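Glucosamine--fructose-6-phosphate aminotransferase [isomerizing] (Francisella tularensis subsp. tularensis, PDB 3TBF) probably makes glucosamine 6-phosphate from fructose 6-phosphate and glutamine, and is represented here by its C-terminal domain, built from two SIS units. Local coordinates at residues 24-29 with 202-207; 49-54 with 179-184; 65-70 with 241-246; 91-96 with 114-119; 165-170 with 339-344. All blocks are in the same frame, centred on the assembly; numbering follows the deposited sequence.

Contact 1. Residues 24-29 with 202-207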
# COMPACT_ATOMS: atom_id res chain seq x y z
N ALA A 24 -29.06 3.51 3.53
CA ALA A 24 -28.20 3.81 2.39
C ALA A 24 -27.75 2.57 1.65
O ALA A 24 -27.78 2.49 0.42
CB ALA A 24 -26.99 4.61 2.84
N VAL A 25 -27.31 1.60 2.42
CA VAL A 25 -26.93 0.34 1.85
C VAL A 25 -28.06 -0.28 1.08
O VAL A 25 -27.91 -0.58 -0.12
CB VAL A 25 -26.42 -0.61 2.92
CG1 VAL A 25 -26.66 -2.02 2.54
CG2 VAL A 25 -24.94 -0.32 3.12
N SER A 26 -29.22 -0.36 1.70
CA SER A 26 -30.38 -0.93 1.02
C SER A 26 -30.92 -0.11 -0.20
O SER A 26 -31.29 -0.69 -1.21
CB SER A 26 -31.43 -1.31 2.04
OG SER A 26 -32.57 -0.66 1.75
N ASN A 27 -30.86 1.21 -0.15
CA ASN A 27 -31.17 2.02 -1.31
C ASN A 27 -30.20 1.78 -2.47
O ASN A 27 -30.61 1.65 -3.61
CB ASN A 27 -31.23 3.50 -0.94
CG ASN A 27 -32.56 3.87 -0.16
OD1 ASN A 27 -33.56 3.14 -0.18
ND2 ASN A 27 -32.53 5.00 0.51
N THR A 28 -28.92 1.62 -2.20
CA THR A 28 -27.98 1.35 -3.26
C THR A 28 -28.27 0.02 -3.96
O THR A 28 -28.22 -0.07 -5.19
CB THR A 28 -26.56 1.34 -2.75
OG1 THR A 28 -26.32 2.58 -2.07
CG2 THR A 28 -25.60 1.18 -3.89
N ILE A 29 -28.57 -1.02 -3.20
CA ILE A 29 -28.87 -2.31 -3.81
C ILE A 29 -30.17 -2.26 -4.65
O ILE A 29 -30.25 -2.73 -5.79
CB ILE A 29 -29.10 -3.39 -2.75
CG1 ILE A 29 -27.81 -3.70 -2.02
CG2 ILE A 29 -29.62 -4.66 -3.37
CD1 ILE A 29 -28.00 -4.57 -0.79
N ASN A 202 -28.94 -9.10 2.81
CA ASN A 202 -28.96 -9.37 4.22
C ASN A 202 -28.08 -8.39 4.94
O ASN A 202 -28.06 -8.40 6.17
CB ASN A 202 -28.49 -10.79 4.53
CG ASN A 202 -29.45 -11.88 3.98
OD1 ASN A 202 -30.64 -11.63 3.68
ND2 ASN A 202 -28.91 -13.09 3.83
N ILE A 203 -27.33 -7.57 4.22
CA ILE A 203 -26.46 -6.63 4.87
C ILE A 203 -27.17 -5.65 5.81
O ILE A 203 -26.64 -5.25 6.85
CB ILE A 203 -25.56 -5.80 3.86
CG1 ILE A 203 -24.55 -6.72 3.17
CG2 ILE A 203 -24.79 -4.75 4.62
CD1 ILE A 203 -23.64 -6.06 2.10
N ARG A 204 -28.35 -5.21 5.43
CA ARG A 204 -29.08 -4.23 6.22
C ARG A 204 -29.28 -4.67 7.68
O ARG A 204 -28.96 -3.95 8.61
CB ARG A 204 -30.43 -3.97 5.59
CG ARG A 204 -31.25 -3.04 6.42
CD ARG A 204 -32.43 -2.44 5.68
NE ARG A 204 -33.00 -1.34 6.47
CZ ARG A 204 -33.72 -0.33 5.99
NH1 ARG A 204 -33.98 -0.24 4.69
NH2 ARG A 204 -34.19 0.59 6.82
N ALA A 205 -29.79 -5.88 7.87
CA ALA A 205 -29.97 -6.41 9.22
C ALA A 205 -28.64 -6.53 9.96
O ALA A 205 -28.54 -6.26 11.15
CB ALA A 205 -30.68 -7.78 9.17
N LEU A 206 -27.61 -6.93 9.25
CA LEU A 206 -26.33 -7.16 9.92
C LEU A 206 -25.70 -5.80 10.32
O LEU A 206 -25.07 -5.66 11.38
CB LEU A 206 -25.46 -7.95 8.99
CG LEU A 206 -26.03 -9.33 8.62
CD1 LEU A 206 -25.05 -10.00 7.66
CD2 LEU A 206 -26.29 -10.23 9.84
N VAL A 207 -25.94 -4.78 9.51
CA VAL A 207 -25.41 -3.47 9.81
C VAL A 207 -26.12 -2.92 11.03
O VAL A 207 -25.52 -2.35 11.93
CB VAL A 207 -25.52 -2.54 8.59
CG1 VAL A 207 -25.33 -1.06 8.98
CG2 VAL A 207 -24.50 -2.97 7.49
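Val25 lays its CG1 methyl against CG2 of Ile203, 3.9 Å away, with CB of Ile203 slightly farther off. The two side chains cross at about a right angle, so this is a local touch of branches. In both residues the touching methyl is the one anti to the backbone N (Val25 chi1 152° for CG1). Both residues face across the contact, and this branch is the one that meets its partner.

The polar half lies beside this pair. The Arg204 chain is extended from CG to NE and passes the Ser26 side chain, with Arg204 CD 3.9 Å from Ser26 CB. Its NH1 ends 3.3 Å from Ser26 OG. The hydroxyl oxygen sits at the edge of the guanidinium, near its plane. The bond is weak, since the N-H...O angle is 129°.

The backbones are closest at the same place: Ser26 CA and Arg204 CA are 6.3 Å apart. Within 24-29, Ala24 O accepts from both Thr28 N and Thr28 OG1, which reach it from opposite faces of its plane. Thr28 OG1 also bonds to Lys154 N.

The contact joins helix 21-30 to the start of helix 203-211. Helix 165-184 backs it through Val172, which touches Val25. Helix 335-355 does so through Val338, which touches Ile203.

The chemistry is divided: buried aliphatic methyls pack on the inner side, while the outer side has one long, bent hydrogen bond from an exposed arginine. The bent bond probably adds little to the packing.

Contact 2. Residues 49-54 with 179-184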
# COMPACT_ATOMS: atom_id res chain seq x y z
N GLU A 49 -21.80 -3.96 -23.63
CA GLU A 49 -20.80 -4.11 -24.67
C GLU A 49 -19.43 -3.83 -24.06
O GLU A 49 -18.46 -4.52 -24.29
CB GLU A 49 -21.12 -3.15 -25.82
CG GLU A 49 -20.02 -2.95 -26.84
CD GLU A 49 -19.88 -1.48 -27.30
OE1 GLU A 49 -20.93 -0.87 -27.67
OE2 GLU A 49 -18.73 -0.94 -27.30
N LEU A 50 -19.38 -2.81 -23.22
CA LEU A 50 -18.16 -2.39 -22.57
C LEU A 50 -17.61 -3.46 -21.60
O LEU A 50 -16.40 -3.67 -21.47
CB LEU A 50 -18.50 -1.13 -21.81
CG LEU A 50 -17.41 -0.13 -21.51
CD1 LEU A 50 -17.55 1.08 -22.45
CD2 LEU A 50 -17.55 0.28 -20.05
N PHE A 51 -18.51 -4.17 -20.94
CA PHE A 51 -18.12 -5.22 -20.03
C PHE A 51 -17.70 -6.49 -20.78
O PHE A 51 -16.91 -7.29 -20.27
CB PHE A 51 -19.26 -5.57 -19.07
CG PHE A 51 -19.61 -4.48 -18.07
CD1 PHE A 51 -18.71 -3.48 -17.71
CD2 PHE A 51 -20.85 -4.50 -17.43
CE1 PHE A 51 -19.04 -2.52 -16.77
CE2 PHE A 51 -21.19 -3.53 -16.48
CZ PHE A 51 -20.27 -2.55 -16.15
N GLU A 52 -18.26 -6.72 -21.97
CA GLU A 52 -17.91 -7.88 -22.78
C GLU A 52 -16.49 -7.72 -23.27
O GLU A 52 -15.78 -8.69 -23.40
CB GLU A 52 -18.84 -8.04 -23.97
CG GLU A 52 -20.28 -8.27 -23.57
CD GLU A 52 -21.22 -8.60 -24.75
OE1 GLU A 52 -21.10 -7.97 -25.85
OE2 GLU A 52 -22.11 -9.46 -24.55
N LYS A 53 -16.08 -6.49 -23.52
CA LYS A 53 -14.70 -6.20 -23.94
C LYS A 53 -13.66 -6.12 -22.81
O LYS A 53 -12.48 -6.08 -23.07
CB LYS A 53 -14.65 -4.84 -24.64
CG LYS A 53 -15.50 -4.68 -25.88
CD LYS A 53 -15.46 -3.18 -26.29
CE LYS A 53 -16.25 -2.89 -27.60
NZ LYS A 53 -16.18 -1.44 -28.02
N THR A 54 -14.11 -6.06 -21.56
CA THR A 54 -13.23 -5.83 -20.43
C THR A 54 -12.49 -7.07 -20.12
O THR A 54 -13.11 -8.13 -20.00
CB THR A 54 -14.02 -5.43 -19.21
OG1 THR A 54 -14.59 -4.15 -19.44
CG2 THR A 54 -13.15 -5.42 -17.93
N LEU A 179 -20.85 -8.91 -9.25
CA LEU A 179 -21.79 -9.96 -9.67
C LEU A 179 -22.31 -9.75 -11.11
O LEU A 179 -22.46 -10.70 -11.88
CB LEU A 179 -22.94 -10.12 -8.68
CG LEU A 179 -22.52 -10.45 -7.24
CD1 LEU A 179 -23.73 -10.40 -6.26
CD2 LEU A 179 -21.89 -11.79 -7.12
N VAL A 180 -22.53 -8.52 -11.50
CA VAL A 180 -22.85 -8.23 -12.88
C VAL A 180 -21.80 -8.72 -13.87
O VAL A 180 -22.10 -9.34 -14.85
CB VAL A 180 -23.04 -6.72 -13.10
CG1 VAL A 180 -23.04 -6.38 -14.64
CG2 VAL A 180 -24.36 -6.22 -12.37
N ILE A 181 -20.53 -8.47 -13.56
CA ILE A 181 -19.42 -8.91 -14.39
C ILE A 181 -19.31 -10.41 -14.35
O ILE A 181 -19.10 -11.05 -15.36
CB ILE A 181 -18.07 -8.28 -13.92
CG1 ILE A 181 -18.15 -6.79 -14.09
CG2 ILE A 181 -16.87 -8.78 -14.78
CD1 ILE A 181 -18.54 -6.34 -15.55
N ALA A 182 -19.46 -10.97 -13.17
CA ALA A 182 -19.35 -12.40 -13.00
C ALA A 182 -20.33 -13.10 -13.89
O ALA A 182 -20.00 -14.12 -14.51
CB ALA A 182 -19.58 -12.81 -11.56
N LYS A 183 -21.55 -12.60 -13.94
CA LYS A 183 -22.60 -13.24 -14.70
C LYS A 183 -22.38 -13.13 -16.20
O LYS A 183 -22.54 -14.08 -16.94
CB LYS A 183 -23.92 -12.56 -14.37
CG LYS A 183 -25.10 -13.02 -15.17
CD LYS A 183 -26.31 -12.61 -14.40
CE LYS A 183 -27.59 -12.64 -15.22
NZ LYS A 183 -28.27 -13.95 -15.10
N LEU A 184 -21.99 -11.95 -16.62
CA LEU A 184 -21.75 -11.69 -18.03
C LEU A 184 -20.60 -12.54 -18.59
O LEU A 184 -20.56 -12.84 -19.78
CB LEU A 184 -21.39 -10.23 -18.18
CG LEU A 184 -22.04 -9.46 -19.30
CD1 LEU A 184 -23.51 -9.86 -19.51
CD2 LEU A 184 -21.94 -7.98 -18.97
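Helix 47-52 and the end of helix 165-184 come closest at Phe51 and Ile181, whose CA atoms are 6.9 Å apart. No hydrogen bond links the two segments, and the join is made by apolar side chains.

Phe51 is the centre of it. CD1 of Ile181 lies over one face of the ring, offset toward the rim. It is 3.5 Å from the ring centroid and 21° off the ring normal, a CH-pi contact. The approach is tight, with Ile181 CD1 only 3.3 Å from Phe51 CG. Ile181 is folded at its second torsion (chi2 -54°), which carries CD1 round to the ring. Leu184 comes from another direction. Its CD2 is at the ring edge, in plane, 3.6 Å from Phe51 CB. Val180 adds CG1 obliquely, at 3.9 Å from Phe51 CE2. Together they surround the side chain over one face and at its edge, which probably restricts the ring.

Away from the ring, Lys53 NZ and Glu49 OE2 form a salt bridge within their own segment. Lys185, just past the second segment, bonds through NZ to the carbonyl oxygens of Glu52 and Thr54, a polar tie beside the apolar one.

Leu104 of strand 103-109 also packs on Phe51, while Leu40 and Phe43 touch Val180. The contact therefore pins the end of helix 165-184 to helix 47-52, beside the first parallel sheet.

Contact 3. Residues 65-70 with 241-246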
# COMPACT_ATOMS: atom_id res chain seq x y z
N SER A 65 -12.10 6.16 -0.80
CA SER A 65 -12.52 5.52 -2.02
C SER A 65 -11.44 4.53 -2.54
O SER A 65 -11.74 3.48 -3.11
CB SER A 65 -12.87 6.59 -3.06
OG SER A 65 -13.98 7.42 -2.59
N TYR A 66 -10.18 4.83 -2.29
CA TYR A 66 -9.15 3.91 -2.65
C TYR A 66 -9.21 2.68 -1.75
O TYR A 66 -9.09 1.55 -2.23
CB TYR A 66 -7.79 4.60 -2.63
CG TYR A 66 -6.59 3.72 -2.69
CD1 TYR A 66 -6.14 3.22 -3.89
CD2 TYR A 66 -5.89 3.42 -1.54
CE1 TYR A 66 -5.02 2.43 -3.96
CE2 TYR A 66 -4.77 2.63 -1.56
CZ TYR A 66 -4.33 2.15 -2.77
OH TYR A 66 -3.22 1.35 -2.79
N ASN A 67 -9.44 2.87 -0.46
CA ASN A 67 -9.65 1.73 0.42
C ASN A 67 -10.82 0.85 -0.02
O ASN A 67 -10.74 -0.37 0.04
CB ASN A 67 -9.83 2.22 1.84
CG ASN A 67 -8.60 2.93 2.35
OD1 ASN A 67 -7.52 2.73 1.84
ND2 ASN A 67 -8.78 3.83 3.32
N ALA A 68 -11.88 1.45 -0.56
CA ALA A 68 -12.98 0.62 -1.05
C ALA A 68 -12.52 -0.21 -2.24
O ALA A 68 -12.81 -1.40 -2.33
CB ALA A 68 -14.25 1.49 -1.41
N GLY A 69 -11.79 0.42 -3.15
CA GLY A 69 -11.28 -0.26 -4.32
C GLY A 69 -10.38 -1.43 -4.01
O GLY A 69 -10.48 -2.49 -4.61
N MSE A 70 -9.49 -1.23 -3.06
CA MSE A 70 -8.67 -2.32 -2.57
C MSE A 70 -9.49 -3.49 -2.04
O MSE A 70 -9.14 -4.66 -2.22
CB MSE A 70 -7.75 -1.81 -1.44
CG MSE A 70 -6.53 -1.12 -1.95
SE MSE A 70 -5.34 -0.61 -0.45
CE MSE A 70 -4.82 -2.44 0.13
N ILE A 241 -10.12 -2.97 5.13
CA ILE A 241 -11.09 -2.50 6.11
C ILE A 241 -10.34 -1.93 7.33
O ILE A 241 -10.75 -0.89 7.87
CB ILE A 241 -12.05 -3.64 6.50
CG1 ILE A 241 -12.92 -4.04 5.28
CG2 ILE A 241 -12.93 -3.31 7.77
CD1 ILE A 241 -13.59 -2.94 4.60
N ALA A 242 -9.25 -2.58 7.74
CA ALA A 242 -8.39 -2.05 8.80
C ALA A 242 -7.77 -0.71 8.45
O ALA A 242 -7.70 0.21 9.27
CB ALA A 242 -7.27 -3.08 9.18
N ILE A 243 -7.30 -0.59 7.22
CA ILE A 243 -6.75 0.67 6.72
C ILE A 243 -7.79 1.76 6.78
O ILE A 243 -7.48 2.89 7.13
CB ILE A 243 -6.35 0.55 5.27
CG1 ILE A 243 -5.14 -0.37 5.11
CG2 ILE A 243 -6.01 1.94 4.67
CD1 ILE A 243 -4.76 -0.48 3.66
N GLU A 244 -9.04 1.43 6.45
CA GLU A 244 -10.09 2.44 6.52
C GLU A 244 -10.40 2.81 7.95
O GLU A 244 -10.59 3.97 8.23
CB GLU A 244 -11.37 1.97 5.87
CG GLU A 244 -12.51 2.94 6.03
CD GLU A 244 -12.43 4.17 5.14
OE1 GLU A 244 -11.40 4.41 4.50
OE2 GLU A 244 -13.43 4.94 5.09
N GLY A 245 -10.49 1.82 8.83
CA GLY A 245 -10.59 2.12 10.26
C GLY A 245 -9.50 3.06 10.77
O GLY A 245 -9.77 4.00 11.52
N ALA A 246 -8.25 2.82 10.36
CA ALA A 246 -7.13 3.65 10.83
C ALA A 246 -7.25 5.03 10.28
O ALA A 246 -6.96 5.98 10.96
CB ALA A 246 -5.75 3.05 10.45
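Asn67 carries its CG anti to the carbonyl carbon (chi1 -62°), while Glu244 has CG anti to the backbone N and then bends at chi2 (76°). These turns bring amide and carboxylate together between two helices. Asn67 ND2 donates to Glu244 OE1 at 2.9 Å. The bond is nearly straight, at 174°. The acceptor lies in the amide plane and is met nearly along its C-O axis. The two flat groups themselves are close to perpendicular.

The CG2 methyl of Ile243 lies against the amide, 3.3 Å from Asn67 OD1 and 3.6 Å from Asn67 CG. Thus one residue of the turn supplies a methyl and the next a carboxylate. Farther along, Ile243 CD1 meets the methyl of Met70, a selenomethionine here, with CE 4.0 Å away. These two side chains cross at about a right angle.

The carboxylate of Glu244 is buried but well satisfied. Its OE2 forms a salt bridge with Lys248 and a hydrogen bond with Thr64 OG1. Glu244 is therefore held from several sides, and the straight bond from ND2 probably sets which way the Asn67 amide faces.

The helix segments run nearly antiparallel, with axes 9.2 Å apart at closest approach. They belong to helix 63-80 of the first SIS unit and helix 238-253 of the second. Helix 165-184 covers one flank through Phe167, which touches Ala68, Ile241 and Glu244. Helix 335-355 packs on Ile241 through Pro337, Thr341 and Leu344, and Val86 and Ile88 of strand 84-88 touch Tyr66.

Contact 4. Residues 91-96 with 114-119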
# COMPACT_ATOMS: atom_id res chain seq x y z
N GLU A 91 -0.70 9.26 -7.76
CA GLU A 91 0.49 8.62 -8.33
C GLU A 91 0.30 8.22 -9.77
O GLU A 91 1.21 8.50 -10.59
CB GLU A 91 0.90 7.41 -7.51
CG GLU A 91 1.46 7.85 -6.17
CD GLU A 91 2.90 8.39 -6.31
OE1 GLU A 91 3.64 7.78 -7.09
OE2 GLU A 91 3.29 9.41 -5.67
N ILE A 92 -0.83 7.59 -10.12
CA ILE A 92 -0.99 7.12 -11.49
C ILE A 92 -1.08 8.30 -12.44
O ILE A 92 -0.69 8.21 -13.61
CB ILE A 92 -2.18 6.17 -11.71
CG1 ILE A 92 -2.09 5.46 -13.06
CG2 ILE A 92 -3.53 6.86 -11.58
CD1 ILE A 92 -3.34 4.53 -13.25
N ARG A 93 -1.58 9.41 -11.93
CA ARG A 93 -1.77 10.62 -12.76
C ARG A 93 -0.49 11.09 -13.45
O ARG A 93 -0.48 11.47 -14.61
CB ARG A 93 -2.28 11.75 -11.89
CG ARG A 93 -2.51 12.98 -12.60
CD ARG A 93 -2.96 14.08 -11.68
NE ARG A 93 -3.13 15.32 -12.44
CZ ARG A 93 -3.49 16.46 -11.87
NH1 ARG A 93 -3.74 16.47 -10.58
NH2 ARG A 93 -3.60 17.56 -12.58
N TYR A 94 0.60 11.07 -12.69
CA TYR A 94 1.89 11.54 -13.15
C TYR A 94 2.85 10.44 -13.52
O TYR A 94 3.95 10.73 -13.89
CB TYR A 94 2.52 12.39 -12.07
CG TYR A 94 1.70 13.61 -11.71
CD1 TYR A 94 1.11 13.73 -10.45
CD2 TYR A 94 1.49 14.64 -12.63
CE1 TYR A 94 0.32 14.80 -10.12
CE2 TYR A 94 0.71 15.75 -12.31
CZ TYR A 94 0.12 15.82 -11.05
OH TYR A 94 -0.64 16.90 -10.72
N ARG A 95 2.45 9.19 -13.47
CA ARG A 95 3.35 8.09 -13.70
C ARG A 95 3.24 7.63 -15.13
O ARG A 95 2.19 7.69 -15.75
CB ARG A 95 3.01 6.94 -12.77
CG ARG A 95 3.82 5.71 -12.91
CD ARG A 95 3.55 4.77 -11.77
NE ARG A 95 2.37 3.92 -11.93
CZ ARG A 95 2.27 2.95 -12.84
NH1 ARG A 95 3.25 2.71 -13.71
NH2 ARG A 95 1.16 2.23 -12.91
N ASP A 96 4.35 7.13 -15.65
CA ASP A 96 4.42 6.69 -17.01
C ASP A 96 4.01 5.21 -17.08
O ASP A 96 4.88 4.31 -17.07
CB ASP A 96 5.86 6.92 -17.47
CG ASP A 96 5.98 7.08 -18.96
OD1 ASP A 96 5.18 6.39 -19.63
OD2 ASP A 96 6.87 7.87 -19.44
N THR A 114 -13.08 15.03 -7.46
CA THR A 114 -11.78 14.84 -6.85
C THR A 114 -10.72 15.03 -7.94
O THR A 114 -10.70 14.29 -8.96
CB THR A 114 -11.73 13.40 -6.29
OG1 THR A 114 -12.80 13.21 -5.35
CG2 THR A 114 -10.39 13.07 -5.64
N ALA A 115 -9.86 16.03 -7.74
CA ALA A 115 -8.94 16.49 -8.79
C ALA A 115 -8.13 15.37 -9.44
O ALA A 115 -8.21 15.13 -10.64
CB ALA A 115 -8.01 17.53 -8.23
N ASP A 116 -7.34 14.68 -8.65
CA ASP A 116 -6.45 13.66 -9.18
C ASP A 116 -7.17 12.49 -9.88
O ASP A 116 -6.75 12.03 -10.94
CB ASP A 116 -5.56 13.14 -8.06
CG ASP A 116 -4.49 14.17 -7.61
OD1 ASP A 116 -3.99 14.97 -8.44
OD2 ASP A 116 -4.12 14.14 -6.40
N THR A 117 -8.23 12.02 -9.27
CA THR A 117 -9.09 11.04 -9.90
C THR A 117 -9.65 11.53 -11.23
O THR A 117 -9.56 10.84 -12.26
CB THR A 117 -10.25 10.67 -8.98
OG1 THR A 117 -9.70 10.32 -7.71
CG2 THR A 117 -11.00 9.50 -9.53
N LEU A 118 -10.23 12.73 -11.21
CA LEU A 118 -10.76 13.32 -12.43
C LEU A 118 -9.68 13.50 -13.48
O LEU A 118 -9.90 13.20 -14.64
CB LEU A 118 -11.38 14.68 -12.13
CG LEU A 118 -11.94 15.43 -13.30
CD1 LEU A 118 -13.05 14.66 -13.97
CD2 LEU A 118 -12.44 16.78 -12.81
N GLU A 119 -8.51 13.97 -13.09
CA GLU A 119 -7.46 14.11 -14.09
C GLU A 119 -6.88 12.76 -14.57
O GLU A 119 -6.39 12.67 -15.67
CB GLU A 119 -6.37 15.01 -13.56
CG GLU A 119 -6.83 16.44 -13.31
CD GLU A 119 -7.16 17.17 -14.61
OE1 GLU A 119 -6.65 16.74 -15.69
OE2 GLU A 119 -7.94 18.16 -14.52
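Within the first SIS unit, residues 91-96, at and after helix 89-92, are clipped to the first turn of helix 115-124, mainly by Arg93. Its fully extended chain (chi1 -180°, CG anti to the backbone N) sends the guanidinium across to Asp116. Arg93 NH1 and Asp116 OD1 form a salt bridge at 2.6 Å, with an N-H...O angle of 141°. The oxygen lies in the guanidinium plane, but the carboxylate is turned 60° from it.

Glu119 lies alongside Arg93, pointing the same way. Its CG lies over one face of the guanidinium, toward the rim, 3.5 Å above the plane, and its CB is 3.4 Å from Arg93 NE. Its OE2 forms a salt bridge with Arg122 instead. The Tyr94 hydroxyl lies over the centre of the opposite face without a hydrogen bond to it, and Asp116 ties the edge.

Nearby, Arg95 forms a salt bridge with Glu77 of the second subunit, at the dimer interface. In related glucosamine-6-phosphate synthases the loop before helix 115-124 and its start bind the sugar phosphate, and probably do so here. The contact joins the segments following strands 84-88 and 103-109, as expected in the parallel alpha/beta fold of a SIS domain.

Contact 5. Residues 165-170 with 339-344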
# COMPACT_ATOMS: atom_id res chain seq x y z
N LYS A 165 -21.11 6.65 5.32
CA LYS A 165 -22.02 5.99 4.41
C LYS A 165 -21.55 5.99 2.96
O LYS A 165 -21.93 5.13 2.18
CB LYS A 165 -23.41 6.56 4.57
CG LYS A 165 -23.53 7.95 4.08
CD LYS A 165 -24.77 8.59 4.54
CE LYS A 165 -24.87 9.99 3.91
NZ LYS A 165 -26.28 10.51 3.94
N ALA A 166 -20.69 6.92 2.58
CA ALA A 166 -20.10 6.91 1.24
C ALA A 166 -19.18 5.70 1.05
O ALA A 166 -19.07 5.18 -0.04
CB ALA A 166 -19.34 8.16 0.99
N PHE A 167 -18.50 5.27 2.11
CA PHE A 167 -17.63 4.15 2.01
C PHE A 167 -18.38 2.83 1.91
O PHE A 167 -18.09 2.02 1.04
CB PHE A 167 -16.70 4.09 3.20
CG PHE A 167 -15.81 2.88 3.21
CD1 PHE A 167 -14.74 2.80 2.37
CD2 PHE A 167 -16.05 1.85 4.08
CE1 PHE A 167 -13.88 1.67 2.41
CE2 PHE A 167 -15.22 0.73 4.14
CZ PHE A 167 -14.16 0.61 3.28
N THR A 168 -19.36 2.62 2.78
CA THR A 168 -20.11 1.39 2.76
C THR A 168 -20.94 1.23 1.50
O THR A 168 -20.98 0.14 0.96
CB THR A 168 -20.94 1.22 4.01
OG1 THR A 168 -21.72 2.41 4.25
CG2 THR A 168 -20.03 0.90 5.20
N THR A 169 -21.55 2.32 1.01
CA THR A 169 -22.26 2.27 -0.25
C THR A 169 -21.35 2.10 -1.45
O THR A 169 -21.75 1.48 -2.46
CB THR A 169 -23.16 3.51 -0.48
OG1 THR A 169 -22.38 4.70 -0.55
CG2 THR A 169 -24.20 3.64 0.62
N GLN A 170 -20.11 2.60 -1.37
CA GLN A 170 -19.16 2.29 -2.45
C GLN A 170 -18.81 0.82 -2.45
O GLN A 170 -18.80 0.19 -3.50
CB GLN A 170 -17.93 3.15 -2.40
CG GLN A 170 -18.20 4.59 -2.79
CD GLN A 170 -17.10 5.52 -2.31
OE1 GLN A 170 -16.11 5.08 -1.74
NE2 GLN A 170 -17.24 6.81 -2.58
N VAL A 339 -19.99 -4.89 7.26
CA VAL A 339 -20.43 -4.97 8.66
C VAL A 339 -19.31 -4.60 9.64
O VAL A 339 -19.49 -3.82 10.57
CB VAL A 339 -21.04 -6.30 8.98
CG1 VAL A 339 -21.47 -6.40 10.50
CG2 VAL A 339 -22.28 -6.55 8.08
N PHE A 340 -18.10 -5.06 9.36
CA PHE A 340 -17.03 -4.83 10.31
C PHE A 340 -16.58 -3.39 10.25
O PHE A 340 -15.89 -2.97 11.19
CB PHE A 340 -15.88 -5.75 10.03
CG PHE A 340 -16.01 -7.06 10.66
CD1 PHE A 340 -16.08 -7.16 12.05
CD2 PHE A 340 -15.99 -8.21 9.91
CE1 PHE A 340 -16.17 -8.38 12.66
CE2 PHE A 340 -16.09 -9.42 10.51
CZ PHE A 340 -16.19 -9.52 11.89
N THR A 341 -16.91 -2.66 9.18
CA THR A 341 -16.59 -1.23 9.09
C THR A 341 -17.30 -0.40 10.14
O THR A 341 -16.73 0.54 10.69
CB THR A 341 -16.90 -0.63 7.69
OG1 THR A 341 -16.07 -1.25 6.73
CG2 THR A 341 -16.53 0.81 7.60
N ILE A 342 -18.54 -0.78 10.48
CA ILE A 342 -19.36 0.02 11.34
C ILE A 342 -18.75 0.27 12.74
O ILE A 342 -18.72 1.39 13.20
CB ILE A 342 -20.74 -0.60 11.47
CG1 ILE A 342 -21.44 -0.85 10.10
CG2 ILE A 342 -21.61 0.24 12.34
CD1 ILE A 342 -21.45 0.27 9.05
N PRO A 343 -18.28 -0.78 13.43
CA PRO A 343 -17.69 -0.61 14.71
C PRO A 343 -16.49 0.31 14.65
O PRO A 343 -16.21 1.02 15.61
CB PRO A 343 -17.18 -2.05 15.07
CG PRO A 343 -17.83 -3.00 14.15
CD PRO A 343 -18.56 -2.21 13.12
N LEU A 344 -15.75 0.25 13.54
CA LEU A 344 -14.57 1.03 13.43
C LEU A 344 -15.00 2.48 13.24
O LEU A 344 -14.33 3.40 13.73
CB LEU A 344 -13.74 0.50 12.28
CG LEU A 344 -13.32 -0.98 12.34
CD1 LEU A 344 -12.32 -1.34 11.21
CD2 LEU A 344 -12.70 -1.31 13.70
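The segments 165-170 and 339-344 run almost antiparallel, with segment axes at 169°, 10.5 Å apart at closest approach. They lie on helices 165-184 and 335-355, the helices that follow the last strand of each parallel sheet, 149-152 and 324-328, so the contact is part of the core between the two SIS units. The second helix is kinked at Pro343, whose N makes no bond to the preceding turn.

Phe167 reaches across with CG anti to the backbone N (chi1 176°). Its ring presents an edge to Thr341. Thr341 OG1 lies in the ring plane, 3.4 Å from Phe167 CE2, while CG2 of Thr341 is 3.7 Å from both Phe167 CD2 and CE2. That hydroxyl is already used in a hydrogen bond with Pro337 O, one turn back, which probably holds the Thr341 rotation. Its approach to the ring is therefore mere packing.

Thr168 touches more loosely. Its CG2 methyl is 4.2 Å from Thr341 CG2, and equally far from CD1 of Ile342, whose side chain it meets at about a right angle. All four touching residues are buried. Thr168 OG1 is hydrogen-bonded to Gln21 OE1, while CG2 faces the second helix.

Overall arrangement
Contacts 3 and 5 form the centre, their own centres about 10 Å apart, and both join the first SIS unit to the second. They touch through Phe167 and a probable Ser65-Gln170 hydrogen bond. Contact 1, centre about 11 Å from that of contact 5, meets it through Thr169 and Val339, so helices 21-30 and 203-211 extend the same core outward. Contact 2 shares helix 165-184 with contact 5, but their centres are about 26 Å apart. Contact 4, centre about 32 Å from that of contact 1, lies near the second subunit. Along the chain, contacts 1, 3 and 5 interleave, contact 2 also crosses 3 and 5, and contact 4 closes before contact 5 opens. Crossing connections thus tie the units together.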